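Local coordinates for protein aspartate aminotransferase (Rhodobacter sphaeroides, PDB 3NRA) that probably transfers the amino group of L-aspartate to 2-oxoglutarate, yielding oxaloacetate and L-glutamate, with pyridoxal 5'-phosphate as its cofactor, at residues A93-P98 with H233-A238; L167-L172 with I201-A206. All coordinates share one frame; numbering follows the deposited sequence. Where two conformers were deposited one is given.

Contact 1: A93-P98 with H233-A238; sequences AFTGAP and HLRAEA
Arg-235 reaches across to the chain leaving helix 81-95 and grips it with both terminal nitrogens. NH1 and NH2 meet end-on at one acceptor, Pro-98 O. Arg-235 NH2 lies 2.9 Å from Pro-98 O, in the carbonyl plane, whereas NH1 comes from well above that plane at 3.1 Å from the same oxygen. NH1 also donates to Thr-95 OG1, 3.0 Å away and tilted slightly from the guanidinium plane, and more weakly to Ala-97 O. A bend at chi3 (-58°) turns the guanidinium toward these acceptors, and the several bonds should hold it against rotation. Thr-95 OG1 is hydrogen-bonded to Leu-91 O as well, so the last helical turn and the arginine share this hydroxyl.

The tightest apolar packing centres on Thr-95, which is buried. Its CA sits 3.6 Å from the centroid of the His-233 ring, only 4° off the ring normal, a CH-pi contact over the face. The same imidazole turns its edge to the face of Phe-94, with CE1 of His-233 3.7 Å from CE2 of Phe-94 and the planes at 76°, a T-shaped pair. His-233 ND1 is hydrogen-bonded to Gln-219 NE2, which should help to fix the ring.

On the solvent side, where Ala-236 and Gly-96, the first residue past the helix, with positive phi, are exposed, CB of Ala-97 and CB of Ala-236 meet only at 4.1 Å, although Ala-236 CB still touches Thr-95 O. Inward, the arginine packs on Val-245, Thr-247 and Phe-266. A helix C-terminus is thus tied to the 3-10 turn 234-236, packed against antiparallel strands 245-249 and 263-267 of the seven-stranded mixed sheet characteristic of the large domain of fold-type I pyridoxal-phosphate-dependent aminotransferases.

Contact 2: L167-L172 with I201-A206; sequences LDLTGL and IGQIAA
Leu-169 leans from the first turn of helix 169-177 against Gln-203 and Ile-204 of helix 198-211. Followed outward, its CB starts 4.2 Å from CG of Gln-203, and chi1 of -65°, with CG anti to the carbonyl carbon, brings the fork up against Gln-203 and Ile-204. There the branches divide: CD1 rests on the aliphatic part of Gln-203, 4.0 Å from its CB, while CD2 reaches CG1 of Ile-204, also at 4.0 Å. With an alanine here, both branches would be gone, which would probably uncover the aliphatic stem of Gln-203 and deprive Ile-204 CG1 of one of its leucine neighbours.

Two more leucines meet Ile-204 on the same flank, its side chain running roughly at right angles to each of the three. CD2 of Leu-172 lies 3.9 Å from Ile-204 CG1, and CD2 of Leu-167 touches Ile-204 CD1 at 3.8 Å. Both helices cover one face of the central sheet and belong to successive crossovers: helix 169-177 links the parallel strands 149-154 and 182-186, and helix 198-211 follows strand 182-186 and leads into strand 214-218, a beta-alpha-beta unit. Accordingly, Leu-172 and Ile-204 both pack on Phe-183, and Leu-167 and Leu-172 on Val-153.

Polar bonds accompany the apolar patch. In the conformer given for Gln-203, one of two, NE2 donates to water 1 at 3.2 Å, and the water donates weakly to Leu-169 O, a doubtful bridge. Within 167-172, Asp-168 is the N-cap of helix 169-177: its OD1 accepts from Gly-171 N at 2.9 Å, the N-H arriving from above the carboxylate plane. Glu-200 OE2 accepts from Leu-167 N.

Overall arrangement
Helix 198-211 joins the two contacts, whose centres are about 17 Å apart. Gln-203 and Ile-204 serve contact 2, while Ile-201 and Ala-205 turn to the loop of contact 1: Glu-237 CB lies 3.5 Å from Ala-205 CB, and Leu-234, in one of its two conformers, packs on Ile-201. Along the chain, both segments of contact 2 fall between those of contact 1. The cofactor-bearing lysine, Lys-253, belongs to neither contact, but it closely follows strand 245-249, on which Arg-235 and Phe-94 of contact 1 pack. A glycerol, probably from the crystallisation liquor, lies about 4 Å from the His-233 side chain; in contact 2 Asp-168 OD2 is hydrogen-bonded to glycerol.

Contact 1: A93-P98 with H233-A238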
# COMPACT_ATOMS: atom_id res chain seq x y z
N ALA B 93 -21.75 15.93 0.34
CA ALA B 93 -22.64 16.39 1.40
C ALA B 93 -21.85 16.67 2.69
O ALA B 93 -22.03 17.70 3.29
CB ALA B 93 -23.73 15.35 1.67
N PHE B 94 -20.93 15.76 3.03
CA PHE B 94 -20.09 15.92 4.23
C PHE B 94 -19.23 17.17 4.21
O PHE B 94 -19.26 17.95 5.15
CB PHE B 94 -19.20 14.69 4.45
CG PHE B 94 -18.40 14.75 5.72
CD1 PHE B 94 -19.04 14.87 6.95
CD2 PHE B 94 -17.00 14.80 5.69
CE1 PHE B 94 -18.30 14.96 8.13
CE2 PHE B 94 -16.26 14.89 6.86
CZ PHE B 94 -16.91 14.98 8.08
N THR B 95 -18.51 17.38 3.11
CA THR B 95 -17.56 18.52 2.99
C THR B 95 -18.18 19.83 2.43
O THR B 95 -17.55 20.87 2.46
CB THR B 95 -16.36 18.14 2.09
OG1 THR B 95 -16.83 17.78 0.77
CG2 THR B 95 -15.58 16.98 2.69
N GLY B 96 -19.41 19.77 1.94
CA GLY B 96 -20.10 20.99 1.45
C GLY B 96 -19.59 21.52 0.11
O GLY B 96 -19.72 22.70 -0.17
N ALA B 97 -18.99 20.64 -0.70
CA ALA B 97 -18.57 21.00 -2.07
C ALA B 97 -18.64 19.77 -2.99
O ALA B 97 -18.61 18.63 -2.50
CB ALA B 97 -17.14 21.60 -2.07
N PRO B 98 -18.73 19.98 -4.31
CA PRO B 98 -18.82 18.87 -5.26
C PRO B 98 -17.64 17.89 -5.20
O PRO B 98 -16.52 18.28 -4.88
CB PRO B 98 -18.83 19.59 -6.63
CG PRO B 98 -19.46 20.83 -6.37
CD PRO B 98 -18.98 21.26 -5.00
N HIS B 233 -14.34 23.08 6.20
CA HIS B 233 -13.67 22.31 5.17
C HIS B 233 -12.99 23.23 4.18
O HIS B 233 -13.66 23.93 3.42
CB HIS B 233 -14.69 21.44 4.44
CG HIS B 233 -15.35 20.43 5.31
ND1 HIS B 233 -14.87 19.15 5.45
CD2 HIS B 233 -16.48 20.50 6.05
CE1 HIS B 233 -15.65 18.48 6.28
NE2 HIS B 233 -16.64 19.27 6.66
N LEU B 234 -11.66 23.19 4.16
CA LEU B 234 -10.85 24.02 3.23
C LEU B 234 -11.35 23.95 1.80
O LEU B 234 -11.42 24.95 1.12
CB LEU B 234 -9.37 23.59 3.26
CG LEU B 234 -8.41 24.50 2.47
CD1 LEU B 234 -8.42 25.89 3.06
CD2 LEU B 234 -6.98 23.92 2.46
N ARG B 235 -11.73 22.74 1.35
CA ARG B 235 -12.13 22.51 -0.06
C ARG B 235 -13.41 23.20 -0.50
O ARG B 235 -13.67 23.28 -1.68
CB ARG B 235 -12.26 20.99 -0.35
CG ARG B 235 -13.53 20.33 0.20
CD ARG B 235 -13.46 18.80 0.01
NE ARG B 235 -13.30 18.48 -1.40
CZ ARG B 235 -14.27 18.35 -2.29
NH1 ARG B 235 -15.56 18.34 -1.91
NH2 ARG B 235 -13.96 18.18 -3.58
N ALA B 236 -14.22 23.62 0.47
CA ALA B 236 -15.43 24.38 0.23
C ALA B 236 -15.23 25.90 0.31
O ALA B 236 -16.15 26.65 0.01
CB ALA B 236 -16.55 23.95 1.21
N GLU B 237 -14.04 26.37 0.69
CA GLU B 237 -13.77 27.86 0.74
C GLU B 237 -13.88 28.55 -0.63
O GLU B 237 -13.31 28.10 -1.59
CB GLU B 237 -12.38 28.15 1.33
CG GLU B 237 -12.28 27.90 2.79
CD GLU B 237 -13.12 28.84 3.63
OE1 GLU B 237 -13.24 30.05 3.28
OE2 GLU B 237 -13.70 28.36 4.62
N ALA B 238 -14.63 29.64 -0.69
CA ALA B 238 -14.78 30.41 -1.96
C ALA B 238 -13.41 30.93 -2.53
O ALA B 238 -13.24 31.03 -3.76
CB ALA B 238 -15.76 31.60 -1.75

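Contact 2: L167-L172 with I201-A206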
# COMPACT_ATOMS: atom_id res chain seq x y z
N LEU B 167 -2.55 28.33 14.50
CA LEU B 167 -1.57 28.33 13.40
C LEU B 167 -0.97 29.72 13.21
O LEU B 167 -1.70 30.72 13.23
CB LEU B 167 -2.20 27.86 12.08
CG LEU B 167 -1.21 27.54 10.92
CD1 LEU B 167 -0.30 26.35 11.25
CD2 LEU B 167 -1.95 27.27 9.62
N ASP B 168 0.35 29.76 13.05
CA ASP B 168 1.07 30.97 12.67
C ASP B 168 0.88 31.25 11.18
O ASP B 168 1.67 30.80 10.34
CB ASP B 168 2.56 30.81 13.02
CG ASP B 168 3.41 31.97 12.55
OD1 ASP B 168 2.85 33.04 12.17
OD2 ASP B 168 4.64 31.81 12.50
N LEU B 169 -0.15 32.05 10.85
CA LEU B 169 -0.51 32.30 9.45
C LEU B 169 0.49 33.19 8.74
O LEU B 169 0.71 33.04 7.53
CB LEU B 169 -1.92 32.88 9.35
CG LEU B 169 -3.04 31.89 9.81
CD1 LEU B 169 -4.29 32.65 10.23
CD2 LEU B 169 -3.36 30.84 8.76
N THR B 170 1.13 34.09 9.48
CA THR B 170 2.23 34.84 8.94
C THR B 170 3.40 33.91 8.54
O THR B 170 3.99 34.07 7.49
CB THR B 170 2.73 35.92 9.92
OG1 THR B 170 1.61 36.56 10.56
CG2 THR B 170 3.58 36.97 9.18
N GLY B 171 3.68 32.92 9.38
CA GLY B 171 4.66 31.87 9.07
C GLY B 171 4.33 31.07 7.80
O GLY B 171 5.21 30.77 7.01
N LEU B 172 3.05 30.75 7.60
CA LEU B 172 2.62 30.04 6.39
C LEU B 172 2.86 30.91 5.16
O LEU B 172 3.44 30.45 4.17
CB LEU B 172 1.15 29.68 6.47
CG LEU B 172 0.57 28.91 5.29
CD1 LEU B 172 1.41 27.61 5.02
CD2 LEU B 172 -0.88 28.58 5.56
N ILE B 201 -9.07 28.66 8.35
CA ILE B 201 -9.24 27.93 7.11
C ILE B 201 -9.44 28.91 5.94
O ILE B 201 -8.96 28.65 4.83
CB ILE B 201 -10.43 26.94 7.23
CG1 ILE B 201 -10.07 25.81 8.22
CG2 ILE B 201 -10.88 26.40 5.86
CD1 ILE B 201 -8.97 24.83 7.74
N GLY B 202 -10.10 30.03 6.21
CA GLY B 202 -10.28 31.08 5.21
C GLY B 202 -8.96 31.70 4.78
O GLY B 202 -8.72 31.89 3.59
N GLN B 203 -8.10 31.94 5.75
CA GLN B 203 -6.79 32.52 5.48
C GLN B 203 -5.87 31.52 4.81
O GLN B 203 -5.09 31.89 3.95
CB GLN B 203 -6.15 33.12 6.75
CG GLN B 203 -4.80 33.94 6.50
CD GLN B 203 -5.00 35.23 5.70
OE1 GLN B 203 -6.10 35.52 5.20
NE2 GLN B 203 -3.94 36.03 5.60
N ILE B 204 -5.97 30.24 5.20
CA ILE B 204 -5.19 29.20 4.53
C ILE B 204 -5.62 29.12 3.08
O ILE B 204 -4.78 29.07 2.20
CB ILE B 204 -5.36 27.79 5.19
CG1 ILE B 204 -4.53 27.70 6.50
CG2 ILE B 204 -4.93 26.68 4.22
CD1 ILE B 204 -4.92 26.53 7.39
N ALA B 205 -6.92 29.13 2.83
CA ALA B 205 -7.43 29.12 1.49
C ALA B 205 -6.95 30.33 0.68
O ALA B 205 -6.52 30.17 -0.46
CB ALA B 205 -8.99 29.07 1.49
N ALA B 206 -7.03 31.52 1.28
CA ALA B 206 -6.63 32.77 0.59
C ALA B 206 -5.13 32.80 0.31
O ALA B 206 -4.71 33.19 -0.79
CB ALA B 206 -7.06 34.03 1.43
O HOH W 1 -1.00 35.89 6.76